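Local coordinates for regulatory protein of LacI family (Chloroflexus aggregans, PDB 3BBL), which probably regulates transcription as a DNA-binding repressor or activator of the LacI family, sensing a small effector through its periplasmic-binding-protein-like core, at residues Y9-T14 / Q25-M30; P89-G94 / D101-D106; A116-I121 / L148-T153; R127-A132 / T190-L195; P235-R240 / L274-S279. One frame throughout, in Å; residues are numbered along the deposited sequence.

Contact 1 (Y9-T14 / Q25-M30); sequences YSWTQT and QFLSSM. With EDO (1,2-ethanediol), chain B.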
# COMPACT_ATOMS: atom_id res chain seq x y z
N TYR A 9 8.51 -8.50 14.92
CA TYR A 9 8.76 -7.76 13.70
C TYR A 9 8.36 -6.30 13.86
O TYR A 9 7.46 -5.97 14.63
CB TYR A 9 7.98 -8.37 12.52
CG TYR A 9 8.24 -7.65 11.21
CD1 TYR A 9 9.53 -7.54 10.69
CD2 TYR A 9 7.20 -7.02 10.51
CE1 TYR A 9 9.79 -6.81 9.54
CE2 TYR A 9 7.45 -6.29 9.35
CZ TYR A 9 8.75 -6.18 8.87
OH TYR A 9 9.03 -5.42 7.75
N SER A 10 9.05 -5.43 13.14
CA SER A 10 8.75 -4.00 13.17
C SER A 10 9.13 -3.41 11.82
O SER A 10 10.01 -3.92 11.13
CB SER A 10 9.55 -3.30 14.28
OG SER A 10 10.93 -3.31 13.99
N TRP A 11 8.45 -2.34 11.43
CA TRP A 11 8.75 -1.71 10.15
C TRP A 11 8.84 -0.21 10.28
O TRP A 11 8.16 0.39 11.12
CB TRP A 11 7.70 -2.11 9.10
CG TRP A 11 6.30 -1.78 9.48
CD1 TRP A 11 5.58 -0.67 9.11
CD2 TRP A 11 5.41 -2.59 10.26
NE1 TRP A 11 4.30 -0.75 9.61
CE2 TRP A 11 4.17 -1.91 10.31
CE3 TRP A 11 5.54 -3.82 10.91
CZ2 TRP A 11 3.06 -2.43 11.00
CZ3 TRP A 11 4.44 -4.34 11.59
CH2 TRP A 11 3.22 -3.64 11.62
N THR A 12 9.68 0.39 9.46
CA THR A 12 9.87 1.83 9.47
C THR A 12 8.60 2.52 9.00
O THR A 12 7.83 1.98 8.22
CB THR A 12 11.05 2.25 8.57
OG1 THR A 12 11.31 3.64 8.74
CG2 THR A 12 10.72 1.97 7.12
N GLN A 13 8.38 3.73 9.51
CA GLN A 13 7.19 4.49 9.16
C GLN A 13 7.18 4.86 7.68
O GLN A 13 8.13 5.45 7.18
CB GLN A 13 7.15 5.77 10.00
CG GLN A 13 5.86 6.55 9.86
CD GLN A 13 5.98 7.94 10.45
OE1 GLN A 13 6.39 8.11 11.61
NE2 GLN A 13 5.62 8.96 9.67
N THR A 14 6.11 4.49 6.99
CA THR A 14 5.99 4.79 5.57
C THR A 14 5.81 6.29 5.37
O THR A 14 4.89 6.89 5.93
CB THR A 14 4.79 4.08 4.93
OG1 THR A 14 4.83 2.68 5.25
CG2 THR A 14 4.82 4.24 3.42
N GLN A 25 2.40 -7.20 1.49
CA GLN A 25 2.92 -8.42 0.88
C GLN A 25 3.81 -9.20 1.84
O GLN A 25 3.66 -10.41 2.02
CB GLN A 25 3.73 -8.11 -0.38
CG GLN A 25 2.95 -7.57 -1.55
CD GLN A 25 3.85 -7.26 -2.75
OE1 GLN A 25 4.78 -6.46 -2.65
NE2 GLN A 25 3.58 -7.90 -3.88
N PHE A 26 4.74 -8.48 2.46
CA PHE A 26 5.69 -9.06 3.39
C PHE A 26 5.08 -9.62 4.68
O PHE A 26 5.28 -10.79 5.01
CB PHE A 26 6.75 -8.02 3.74
CG PHE A 26 7.99 -8.59 4.34
CD1 PHE A 26 8.80 -9.44 3.61
CD2 PHE A 26 8.35 -8.26 5.65
CE1 PHE A 26 9.97 -9.98 4.17
CE2 PHE A 26 9.51 -8.79 6.22
CZ PHE A 26 10.33 -9.65 5.47
N LEU A 27 4.34 -8.78 5.40
CA LEU A 27 3.73 -9.20 6.65
C LEU A 27 2.64 -10.25 6.46
O LEU A 27 2.58 -11.23 7.21
CB LEU A 27 3.17 -7.99 7.41
CG LEU A 27 2.58 -8.28 8.79
CD1 LEU A 27 3.60 -8.97 9.69
CD2 LEU A 27 2.12 -6.97 9.42
N SER A 28 1.78 -10.07 5.46
CA SER A 28 0.72 -11.04 5.21
C SER A 28 1.36 -12.40 4.98
O SER A 28 0.94 -13.41 5.56
CB SER A 28 -0.11 -10.66 3.99
OG SER A 28 -0.87 -9.49 4.23
N SER A 29 2.38 -12.42 4.14
CA SER A 29 3.09 -13.64 3.83
C SER A 29 3.72 -14.27 5.07
O SER A 29 3.64 -15.49 5.25
CB SER A 29 4.17 -13.36 2.78
OG SER A 29 4.93 -14.51 2.52
N MSE A 30 4.34 -13.47 5.92
CA MSE A 30 4.95 -14.01 7.13
C MSE A 30 3.89 -14.57 8.07
O MSE A 30 4.03 -15.67 8.61
CB MSE A 30 5.80 -12.95 7.86
CG MSE A 30 7.05 -12.61 7.10
SE MSE A 30 8.49 -11.81 8.21
CE MSE A 30 7.51 -10.22 8.73
C1 EDO B . 4.90 0.50 14.16
O1 EDO B . 6.06 1.31 14.36
C2 EDO B . 5.28 -0.79 13.42
O2 EDO B . 6.68 -1.07 13.53

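Contact 2 (P89-G94 / D101-D106); sequences PFVAFG and DFAWVD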
# COMPACT_ATOMS: atom_id res chain seq x y z
N PRO A 89 18.32 -15.33 18.24
CA PRO A 89 17.86 -15.66 16.88
C PRO A 89 17.22 -14.50 16.12
O PRO A 89 16.37 -13.78 16.64
CB PRO A 89 16.85 -16.79 17.12
CG PRO A 89 17.29 -17.38 18.43
CD PRO A 89 17.64 -16.17 19.24
N PHE A 90 17.63 -14.34 14.87
CA PHE A 90 17.08 -13.29 14.03
C PHE A 90 17.49 -13.49 12.59
O PHE A 90 18.52 -14.10 12.30
CB PHE A 90 17.56 -11.91 14.51
CG PHE A 90 18.95 -11.54 14.06
CD1 PHE A 90 19.15 -10.92 12.83
CD2 PHE A 90 20.04 -11.79 14.88
CE1 PHE A 90 20.44 -10.55 12.42
CE2 PHE A 90 21.34 -11.42 14.48
CZ PHE A 90 21.54 -10.81 13.25
N VAL A 91 16.66 -12.99 11.69
CA VAL A 91 16.92 -13.06 10.26
C VAL A 91 16.71 -11.64 9.76
O VAL A 91 15.71 -11.01 10.08
CB VAL A 91 15.95 -13.99 9.53
CG1 VAL A 91 16.09 -13.81 8.03
CG2 VAL A 91 16.23 -15.43 9.90
N ALA A 92 17.67 -11.14 9.00
CA ALA A 92 17.54 -9.79 8.45
C ALA A 92 17.06 -9.87 7.00
O ALA A 92 17.53 -10.71 6.23
CB ALA A 92 18.88 -9.07 8.51
N PHE A 93 16.10 -9.03 6.65
CA PHE A 93 15.60 -8.98 5.28
C PHE A 93 16.43 -7.85 4.66
O PHE A 93 16.01 -6.69 4.66
CB PHE A 93 14.12 -8.61 5.24
CG PHE A 93 13.57 -8.43 3.85
CD1 PHE A 93 12.45 -7.64 3.62
CD2 PHE A 93 14.16 -9.07 2.76
CE1 PHE A 93 11.93 -7.48 2.34
CE2 PHE A 93 13.65 -8.91 1.47
CZ PHE A 93 12.53 -8.11 1.26
N GLY A 94 17.60 -8.20 4.15
CA GLY A 94 18.49 -7.22 3.55
C GLY A 94 19.87 -7.31 4.17
O GLY A 94 20.00 -7.41 5.39
N ASP A 101 28.91 -11.15 9.12
CA ASP A 101 28.17 -12.41 9.08
C ASP A 101 26.94 -12.56 9.97
O ASP A 101 26.96 -12.21 11.15
CB ASP A 101 29.13 -13.57 9.38
CG ASP A 101 28.44 -14.92 9.36
OD1 ASP A 101 27.84 -15.26 8.32
OD2 ASP A 101 28.49 -15.63 10.39
N PHE A 102 25.87 -13.10 9.38
CA PHE A 102 24.60 -13.35 10.06
C PHE A 102 23.59 -13.92 9.08
O PHE A 102 23.86 -13.96 7.87
CB PHE A 102 24.06 -12.06 10.69
CG PHE A 102 23.86 -10.94 9.71
CD1 PHE A 102 22.64 -10.77 9.07
CD2 PHE A 102 24.89 -10.05 9.44
CE1 PHE A 102 22.45 -9.72 8.17
CE2 PHE A 102 24.71 -9.00 8.54
CZ PHE A 102 23.48 -8.83 7.91
N ALA A 103 22.45 -14.38 9.58
CA ALA A 103 21.42 -14.95 8.71
C ALA A 103 20.61 -13.86 8.00
O ALA A 103 20.18 -12.89 8.62
CB ALA A 103 20.49 -15.84 9.52
N TRP A 104 20.40 -14.03 6.70
CA TRP A 104 19.62 -13.06 5.95
C TRP A 104 18.99 -13.54 4.66
O TRP A 104 19.42 -14.53 4.05
CB TRP A 104 20.46 -11.80 5.64
CG TRP A 104 21.75 -12.03 4.87
CD1 TRP A 104 23.02 -11.96 5.37
CD2 TRP A 104 21.90 -12.28 3.46
NE1 TRP A 104 23.95 -12.16 4.37
CE2 TRP A 104 23.29 -12.36 3.19
CE3 TRP A 104 20.99 -12.46 2.41
CZ2 TRP A 104 23.79 -12.60 1.91
CZ3 TRP A 104 21.49 -12.70 1.13
CH2 TRP A 104 22.88 -12.77 0.89
N VAL A 105 17.95 -12.81 4.27
CA VAL A 105 17.23 -13.05 3.04
C VAL A 105 17.23 -11.67 2.38
O VAL A 105 16.98 -10.66 3.04
CB VAL A 105 15.77 -13.48 3.28
CG1 VAL A 105 15.04 -13.60 1.94
CG2 VAL A 105 15.73 -14.80 4.03
N ASP A 106 17.54 -11.62 1.08
CA ASP A 106 17.56 -10.36 0.37
C ASP A 106 17.25 -10.53 -1.10
O ASP A 106 17.33 -11.62 -1.65
CB ASP A 106 18.93 -9.69 0.52
CG ASP A 106 18.87 -8.19 0.28
OD1 ASP A 106 17.80 -7.70 -0.14
OD2 ASP A 106 19.88 -7.50 0.51

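Contact 3 (A116-I121 / L148-T153); sequences AVEYLI and LEAMQT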
# COMPACT_ATOMS: atom_id res chain seq x y z
N ALA A 116 17.31 -4.47 -16.30
CA ALA A 116 16.55 -3.36 -16.86
C ALA A 116 17.40 -2.62 -17.87
O ALA A 116 16.96 -2.35 -18.99
CB ALA A 116 16.09 -2.41 -15.74
N VAL A 117 18.63 -2.29 -17.50
CA VAL A 117 19.52 -1.57 -18.41
C VAL A 117 19.84 -2.39 -19.65
O VAL A 117 19.87 -1.85 -20.75
CB VAL A 117 20.82 -1.14 -17.70
CG1 VAL A 117 21.71 -0.39 -18.66
CG2 VAL A 117 20.49 -0.25 -16.52
N GLU A 118 20.08 -3.69 -19.49
CA GLU A 118 20.38 -4.55 -20.64
C GLU A 118 19.22 -4.50 -21.62
O GLU A 118 19.41 -4.48 -22.83
CB GLU A 118 20.61 -6.00 -20.20
CG GLU A 118 21.84 -6.19 -19.33
CD GLU A 118 22.00 -7.61 -18.84
OE1 GLU A 118 20.97 -8.29 -18.64
OE2 GLU A 118 23.16 -8.04 -18.66
N TYR A 119 18.01 -4.47 -21.08
CA TYR A 119 16.82 -4.41 -21.91
C TYR A 119 16.81 -3.11 -22.72
O TYR A 119 16.55 -3.13 -23.92
CB TYR A 119 15.56 -4.49 -21.05
CG TYR A 119 14.30 -4.43 -21.88
CD1 TYR A 119 13.80 -5.57 -22.50
CD2 TYR A 119 13.65 -3.22 -22.11
CE1 TYR A 119 12.69 -5.51 -23.34
CE2 TYR A 119 12.54 -3.14 -22.94
CZ TYR A 119 12.07 -4.29 -23.56
OH TYR A 119 10.98 -4.19 -24.40
N LEU A 120 17.08 -1.99 -22.06
CA LEU A 120 17.11 -0.72 -22.76
C LEU A 120 18.19 -0.74 -23.85
O LEU A 120 17.96 -0.32 -24.97
CB LEU A 120 17.34 0.42 -21.77
CG LEU A 120 16.16 0.65 -20.81
CD1 LEU A 120 16.58 1.59 -19.70
CD2 LEU A 120 14.96 1.20 -21.59
N ILE A 121 19.37 -1.25 -23.52
CA ILE A 121 20.45 -1.33 -24.51
C ILE A 121 20.02 -2.20 -25.69
O ILE A 121 20.38 -1.93 -26.83
CB ILE A 121 21.73 -1.91 -23.87
CG1 ILE A 121 22.26 -0.93 -22.83
CG2 ILE A 121 22.76 -2.21 -24.93
CD1 ILE A 121 23.43 -1.45 -22.05
N LEU A 148 25.79 0.45 -13.50
CA LEU A 148 27.19 0.61 -13.87
C LEU A 148 27.70 -0.62 -14.61
O LEU A 148 28.39 -0.49 -15.63
CB LEU A 148 28.04 0.86 -12.62
CG LEU A 148 27.63 2.09 -11.81
CD1 LEU A 148 28.48 2.18 -10.55
CD2 LEU A 148 27.77 3.34 -12.66
N GLU A 149 27.37 -1.80 -14.11
CA GLU A 149 27.80 -3.04 -14.73
C GLU A 149 27.27 -3.21 -16.15
O GLU A 149 28.01 -3.58 -17.06
CB GLU A 149 27.38 -4.25 -13.89
CG GLU A 149 28.38 -4.64 -12.83
CD GLU A 149 27.82 -5.65 -11.83
OE1 GLU A 149 27.13 -6.61 -12.27
OE2 GLU A 149 28.07 -5.47 -10.62
N ALA A 150 25.98 -2.96 -16.34
CA ALA A 150 25.40 -3.10 -17.66
C ALA A 150 25.99 -2.09 -18.64
O ALA A 150 26.31 -2.43 -19.77
CB ALA A 150 23.88 -2.95 -17.59
N MSE A 151 26.14 -0.84 -18.19
CA MSE A 151 26.69 0.20 -19.06
C MSE A 151 28.15 -0.14 -19.41
O MSE A 151 28.55 -0.05 -20.57
CB MSE A 151 26.60 1.58 -18.37
CG MSE A 151 25.21 2.06 -18.06
SE MSE A 151 24.09 2.23 -19.73
CE MSE A 151 24.69 4.06 -20.16
N GLN A 152 28.92 -0.55 -18.42
CA GLN A 152 30.31 -0.93 -18.61
C GLN A 152 30.43 -2.10 -19.59
O GLN A 152 31.23 -2.08 -20.51
CB GLN A 152 30.93 -1.33 -17.26
CG GLN A 152 32.30 -1.96 -17.35
CD GLN A 152 33.39 -0.95 -17.61
OE1 GLN A 152 33.62 -0.05 -16.79
NE2 GLN A 152 34.08 -1.09 -18.74
N THR A 153 29.61 -3.13 -19.39
CA THR A 153 29.63 -4.29 -20.27
C THR A 153 29.31 -3.93 -21.72
O THR A 153 29.91 -4.47 -22.64
CB THR A 153 28.63 -5.36 -19.78
OG1 THR A 153 29.10 -5.89 -18.53
CG2 THR A 153 28.50 -6.49 -20.78

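Contact 4 (R127-A132 / T190-L195); sequences RIAILA and TAIMTL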
# COMPACT_ATOMS: atom_id res chain seq x y z
N ARG A 127 22.00 6.60 -24.60
CA ARG A 127 22.12 7.67 -23.62
C ARG A 127 21.09 7.34 -22.55
O ARG A 127 19.92 7.72 -22.64
CB ARG A 127 21.86 9.03 -24.27
CG ARG A 127 22.87 9.39 -25.37
CD ARG A 127 22.88 10.88 -25.75
NE ARG A 127 21.61 11.36 -26.28
CZ ARG A 127 21.10 11.02 -27.46
NH1 ARG A 127 21.74 10.18 -28.25
NH2 ARG A 127 19.93 11.51 -27.84
N ILE A 128 21.54 6.59 -21.55
CA ILE A 128 20.67 6.15 -20.47
C ILE A 128 21.10 6.78 -19.15
O ILE A 128 22.24 6.65 -18.73
CB ILE A 128 20.71 4.62 -20.32
CG1 ILE A 128 20.50 3.97 -21.69
CG2 ILE A 128 19.66 4.16 -19.31
CD1 ILE A 128 20.80 2.48 -21.74
N ALA A 129 20.16 7.45 -18.50
CA ALA A 129 20.45 8.10 -17.24
C ALA A 129 19.76 7.34 -16.11
O ALA A 129 18.91 6.47 -16.34
CB ALA A 129 19.95 9.54 -17.28
N ILE A 130 20.14 7.67 -14.87
CA ILE A 130 19.54 7.02 -13.72
C ILE A 130 19.31 7.99 -12.55
O ILE A 130 20.14 8.84 -12.24
CB ILE A 130 20.43 5.83 -13.23
CG1 ILE A 130 19.74 5.09 -12.09
CG2 ILE A 130 21.83 6.34 -12.84
CD1 ILE A 130 20.49 3.86 -11.63
N LEU A 131 18.14 7.85 -11.94
CA LEU A 131 17.77 8.66 -10.78
C LEU A 131 18.08 7.75 -9.60
O LEU A 131 17.34 6.83 -9.28
CB LEU A 131 16.29 9.01 -10.85
CG LEU A 131 15.89 9.69 -12.17
CD1 LEU A 131 14.46 10.20 -12.08
CD2 LEU A 131 16.85 10.84 -12.47
N ALA A 132 19.22 7.99 -8.96
CA ALA A 132 19.68 7.17 -7.85
C ALA A 132 19.54 7.82 -6.48
O ALA A 132 19.06 8.95 -6.35
CB ALA A 132 21.13 6.77 -8.10
N THR A 190 17.83 9.25 -23.73
CA THR A 190 16.66 8.69 -24.37
C THR A 190 15.96 7.70 -23.44
O THR A 190 14.85 7.26 -23.71
CB THR A 190 17.02 7.98 -25.66
OG1 THR A 190 17.93 6.92 -25.37
CG2 THR A 190 17.65 8.95 -26.64
N ALA A 191 16.62 7.35 -22.35
CA ALA A 191 16.03 6.43 -21.40
C ALA A 191 16.48 6.76 -19.97
O ALA A 191 17.61 7.18 -19.73
CB ALA A 191 16.39 4.99 -21.76
N ILE A 192 15.56 6.57 -19.03
CA ILE A 192 15.83 6.84 -17.63
C ILE A 192 15.42 5.68 -16.73
O ILE A 192 14.29 5.20 -16.79
CB ILE A 192 15.10 8.12 -17.17
CG1 ILE A 192 15.69 9.33 -17.90
CG2 ILE A 192 15.25 8.31 -15.66
CD1 ILE A 192 15.02 10.65 -17.57
N MSE A 193 16.36 5.24 -15.90
CA MSE A 193 16.14 4.17 -14.93
C MSE A 193 15.98 4.87 -13.57
O MSE A 193 16.75 5.78 -13.24
CB MSE A 193 17.37 3.25 -14.93
CG MSE A 193 17.44 2.21 -13.83
SE MSE A 193 16.46 0.59 -14.30
CE MSE A 193 15.27 0.49 -12.75
N THR A 194 14.98 4.49 -12.78
CA THR A 194 14.80 5.12 -11.46
C THR A 194 14.89 4.07 -10.35
O THR A 194 14.61 2.89 -10.58
CB THR A 194 13.43 5.86 -11.37
OG1 THR A 194 12.36 4.91 -11.40
CG2 THR A 194 13.29 6.83 -12.52
N LEU A 195 15.27 4.48 -9.15
CA LEU A 195 15.39 3.51 -8.06
C LEU A 195 14.12 3.10 -7.34
O LEU A 195 14.15 2.23 -6.48
CB LEU A 195 16.46 3.95 -7.05
CG LEU A 195 17.88 3.93 -7.65
CD1 LEU A 195 18.90 3.78 -6.52
CD2 LEU A 195 18.03 2.79 -8.64

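Contact 5 (P235-R240 / L274-S279); sequences PLSSVR and LIIRAS. With EDO (1,2-ethanediol), chain C.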
# COMPACT_ATOMS: atom_id res chain seq x y z
N PRO A 235 1.53 2.49 -19.44
CA PRO A 235 1.72 1.73 -18.20
C PRO A 235 3.23 1.69 -17.97
O PRO A 235 4.01 1.60 -18.91
CB PRO A 235 1.11 0.37 -18.53
CG PRO A 235 1.29 0.26 -20.02
CD PRO A 235 0.95 1.65 -20.50
N LEU A 236 3.64 1.77 -16.71
CA LEU A 236 5.06 1.79 -16.37
C LEU A 236 5.76 0.45 -16.24
O LEU A 236 5.31 -0.43 -15.52
CB LEU A 236 5.25 2.59 -15.08
CG LEU A 236 6.68 2.70 -14.54
CD1 LEU A 236 7.53 3.55 -15.48
CD2 LEU A 236 6.64 3.31 -13.15
N SER A 237 6.87 0.30 -16.95
CA SER A 237 7.68 -0.90 -16.84
C SER A 237 8.46 -0.73 -15.54
O SER A 237 8.90 0.38 -15.21
CB SER A 237 8.63 -1.01 -18.03
OG SER A 237 7.96 -1.56 -19.14
N SER A 238 8.64 -1.83 -14.81
CA SER A 238 9.32 -1.74 -13.53
C SER A 238 9.91 -3.07 -13.10
O SER A 238 9.56 -4.12 -13.63
CB SER A 238 8.33 -1.28 -12.46
OG SER A 238 8.97 -0.99 -11.24
N VAL A 239 10.82 -3.02 -12.12
CA VAL A 239 11.44 -4.22 -11.59
C VAL A 239 10.62 -4.70 -10.39
O VAL A 239 10.45 -3.98 -9.41
CB VAL A 239 12.88 -3.95 -11.11
CG1 VAL A 239 13.48 -5.24 -10.57
CG2 VAL A 239 13.72 -3.41 -12.25
N ARG A 240 10.10 -5.92 -10.49
CA ARG A 240 9.31 -6.50 -9.41
C ARG A 240 10.17 -7.38 -8.52
O ARG A 240 11.00 -8.16 -9.01
CB ARG A 240 8.17 -7.34 -9.98
CG ARG A 240 7.29 -7.98 -8.92
CD ARG A 240 6.27 -8.88 -9.57
NE ARG A 240 5.37 -8.11 -10.43
CZ ARG A 240 4.62 -8.64 -11.39
NH1 ARG A 240 4.64 -9.95 -11.61
NH2 ARG A 240 3.83 -7.87 -12.11
N LEU A 274 12.03 -8.42 -14.25
CA LEU A 274 11.80 -7.19 -14.99
C LEU A 274 10.41 -7.30 -15.60
O LEU A 274 10.10 -8.30 -16.23
CB LEU A 274 12.85 -7.00 -16.08
CG LEU A 274 12.65 -5.80 -17.01
CD1 LEU A 274 12.69 -4.51 -16.21
CD2 LEU A 274 13.73 -5.80 -18.09
N ILE A 275 9.57 -6.30 -15.39
CA ILE A 275 8.22 -6.31 -15.95
C ILE A 275 8.11 -5.26 -17.04
O ILE A 275 8.06 -4.06 -16.76
CB ILE A 275 7.16 -6.01 -14.88
CG1 ILE A 275 7.40 -6.88 -13.64
CG2 ILE A 275 5.78 -6.27 -15.44
CD1 ILE A 275 7.41 -8.37 -13.93
N ILE A 276 8.09 -5.71 -18.29
CA ILE A 276 7.97 -4.81 -19.43
C ILE A 276 6.51 -4.67 -19.84
O ILE A 276 5.84 -5.65 -20.15
CB ILE A 276 8.76 -5.33 -20.65
CG1 ILE A 276 10.24 -5.46 -20.29
CG2 ILE A 276 8.59 -4.37 -21.83
CD1 ILE A 276 10.90 -4.14 -19.98
N ARG A 277 6.02 -3.43 -19.83
CA ARG A 277 4.64 -3.18 -20.19
C ARG A 277 4.51 -2.35 -21.46
O ARG A 277 5.27 -1.41 -21.69
CB ARG A 277 3.93 -2.47 -19.03
CG ARG A 277 3.91 -3.25 -17.73
CD ARG A 277 2.97 -2.60 -16.72
NE ARG A 277 2.69 -3.48 -15.59
CZ ARG A 277 3.38 -3.52 -14.45
NH1 ARG A 277 4.42 -2.71 -14.26
NH2 ARG A 277 3.04 -4.38 -13.51
N ALA A 278 3.52 -2.70 -22.28
CA ALA A 278 3.24 -2.00 -23.53
C ALA A 278 1.77 -1.57 -23.48
O ALA A 278 1.11 -1.78 -22.47
CB ALA A 278 3.48 -2.93 -24.71
N SER A 279 1.27 -0.96 -24.55
CA SER A 279 -0.12 -0.48 -24.64
C SER A 279 -1.14 -1.16 -23.69
O SER A 279 -2.03 -0.49 -23.16
CB SER A 279 -0.60 -0.56 -26.09
OG SER A 279 -0.24 -1.79 -26.69
C1 EDO C . 7.94 3.75 -20.83
O1 EDO C . 9.29 3.47 -21.21
C2 EDO C . 7.30 2.54 -20.14
O2 EDO C . 7.55 2.57 -18.74

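Contact 1 (Y9-T14 / Q25-M30)
The methyl carbon of Met30 (built as selenomethionine) stands over one face of the Tyr9 ring, CE lying 3.7 Å from the ring centroid. The selenium follows above the same face, 5.2 Å from that centroid, which makes this a Met-aromatic contact led by a methyl CH-pi touch. Phe26 meets the far end of the tyrosine, its CD2 3.6 Å from Tyr9 OH, with the two ring planes turned 58° to one another. Leu27 divides its branches: CD1 approaches Tyr9 CD2, while CD2 comes within 4.1 Å of Trp11 CZ3. Tyr9 reaches the helix because its CG lies anti to the backbone N (chi1 -179°); a long, flat residue with a polar tip suits this place, since the buried hydroxyl bonds to Ser71. Further out, C2 of a 1,2-ethanediol lies over the Trp11 ring, and the diol's O2 accepts from Trp11 N at 3.0 Å. Trp11 NE1 bonds to Ser28 of the second subunit, whose Leu27 also packs on this Leu27. Were Trp11 an alanine, Ser28 of the second subunit would probably lose its indole partner and a gap would open beside Leu27 at the dimer interface. The contact thus joins the end of strand 6-9 and the loop after it to helix 23-36, a beta-alpha unit of a Rossmann-like lobe whose outer end serves subunit pairing.

Contact 2 (P89-G94 / D101-D106)
Ala92 faces Trp104 and Phe93 faces Val105 in a parallel pairing, the short strand axes 4.7 Å apart at 18°. Ala92 is tied to the neighbouring strand through both its N-H and its C=O: its N donates to Ala103 O at 3.1 Å, and its O accepts from Val105 N at 2.9 Å. The next bond, Gly94 N to Val105 O, is weak and bent (123° at the hydrogen) as the strand ends. Gly94 has a positive phi of 127°, at which a CB would jam against the preceding carbonyl, so glycine fits here. On the Ala92 side, the small methyl leaves space for Phe102, whose CE1 comes to 3.6 Å from Ala92 CB. Phe90 crosses Phe102 at about a right angle, CZ meeting Phe102 CB at 3.8 Å. On the other side Val91 CG1 touches Val105 CG2, and Phe93 turns its ring edge to Val105 O, 3.2 Å from CD2. Asp106 brings OD2 to 3.4 Å from Gly94 CA, while the same oxygen makes salt bridges with Arg95 and Arg138. A leucine in place of Asp106 would probably leave both arginines without this shared counter-charge. The chemistry is therefore split: apolar packing, with helices 78-85 and 243-258 close by, fills the body of the strand pair, whereas its C-terminal end presents a carboxylate that is likely to be kept ionised by its two arginines.

Contact 3 (A116-I121 / L148-T153)
Val117 pushes CG1 against the methyl of Ala150, at 3.5 Å from its CB, and the same branch meets the selenium of Met151 (selenomethionine) at 3.7 Å. With CG1 anti to the backbone N (chi1 -179°), the valine sends this branch across to the second helix. Alanine suits the meeting point, since the CA atoms of Glu118 and Ala150 are only 6.0 Å apart and its single methyl fits against Val117. Met151 crosses Val117 at about a right angle; the bend of its chain at chi2 brings the selenium in beside the valine. One turn further along, Ile121 extends CD1 to 3.8 Å from Ala150 O. At the exposed margin, the aliphatic CG of Glu118 borders Ala150 CB. Within the second helix, Thr153 OG1 donates to Glu149 O at 2.9 Å; this hydroxyl and Thr153 N reach that oxygen from opposite faces of its carbonyl plane. The short helical axes approach to 9.0 Å with a crossing angle of -34°. Helices 109-123 and 138-153 thus lie side by side over the sheet: Ile121 and Met151 both touch Ile128 of strand 128-132, while Ala116 and Leu120 carry the first helix across to strands 191-194 and 219-223.

Contact 4 (R127-A132 / T190-L195)
Ile130 and Met193 (selenomethionine) lie side by side and point the same way, Ile130 CG1 4.1 Å from Met193 CG. One step on, Leu131 and Thr194 repeat this parallel posture on the other face of the sheet, with Leu131 CD1 3.6 Å from Thr194 CG2. Leu131 also meets Ile192 obliquely, its CG 3.8 Å from Ile192 CG2; it can serve both neighbours because CG sits anti to its carbonyl carbon (chi1 -54°). Leu195 crosses Ile130 obliquely, CD2 4.0 Å from Ile130 CD1. At the opposite end Thr190 crosses Arg127 at about a right angle and lays CG2 over one face of the guanidinium, while Arg127 NE bonds to Arg188 O. The register behind these pairs is set by backbone bonds such as Ala129 N to Ala191 O and Leu131 N to Met193 O, each 2.8 Å. Mostly apolar residues suit both faces, as both are covered: helix 109-123 packs on Ile128, Ala191 and Met193, and helices 170-181 and 197-209 on Leu131, Ile192 and Thr194, the last offering its methyl while OG1 bonds to Asn196 O. Two parallel strands buried between helical layers are typical of the three-layer alpha/beta/alpha core of a periplasmic-binding-protein-like lobe.

Contact 5 (P235-R240 / L274-S279)
Arg277 starts against Pro235, its CB 3.9 Å from the proline CG. The chain then runs extended past the backbone, CD passing 3.4 Å from Leu236 O. NH1 donates to that same oxygen at 2.8 Å, nearly along the C=O axis and close to the guanidinium plane, which fixes how the group is turned. NH2 lies 3.8 Å from Arg240 NH2, the two planes 51° apart. These like charges are gathered round one carboxylate: Asp225 forms salt bridges with Arg277 NH2 and Arg240 NE, so arginine suits both places. Ile275 fills in between, setting CD1 over the centre of the Arg240 guanidinium and CG2 over a face of that of Arg277. The backbone of Arg277 is gripped too, as its N donates at 2.8 Å to Ser237 OG, a hydroxyl that comes from segment 235-240. O2 of a 1,2-ethanediol accepts from Ser237 N. Ser238 and Ile275 form an antiparallel hydrogen-bonded pair, Ser238 N to Ile275 O 3.0 Å and Ile275 N to Ser238 O 2.8 Å, followed by the non-hydrogen-bonded pair Val239 and Leu274, whose apolar side chains touch. This antiparallel pairing departs from the otherwise parallel sheet and brings the end of strand 267-275 into the C-terminal lobe, consistent with the chain crossovers that join the two lobes in LacI-family cores.

Contacts 1 and 2 belong to the N-terminal lobe, their centres about 15 Å apart and joined where Phe26 stacks on Phe93. They close in turn before the alternating segments of contacts 3 and 4, and contact 5 comes last. These three build the other lobe: the centres of contacts 3 and 4 are about 11 Å apart and the two touch, strand 128-132 running between helices 109-123 and 138-153, while Leu274 of contact 5 packs against helix 109-123. Contacts 1 and 3 are about 32 Å apart between centres. Strand 267-275 neighbours both strand 104-107 and strand 237-240, so it links the lobes, consistent with a two-lobed effector-binding core; contact 1 also reaches the second subunit.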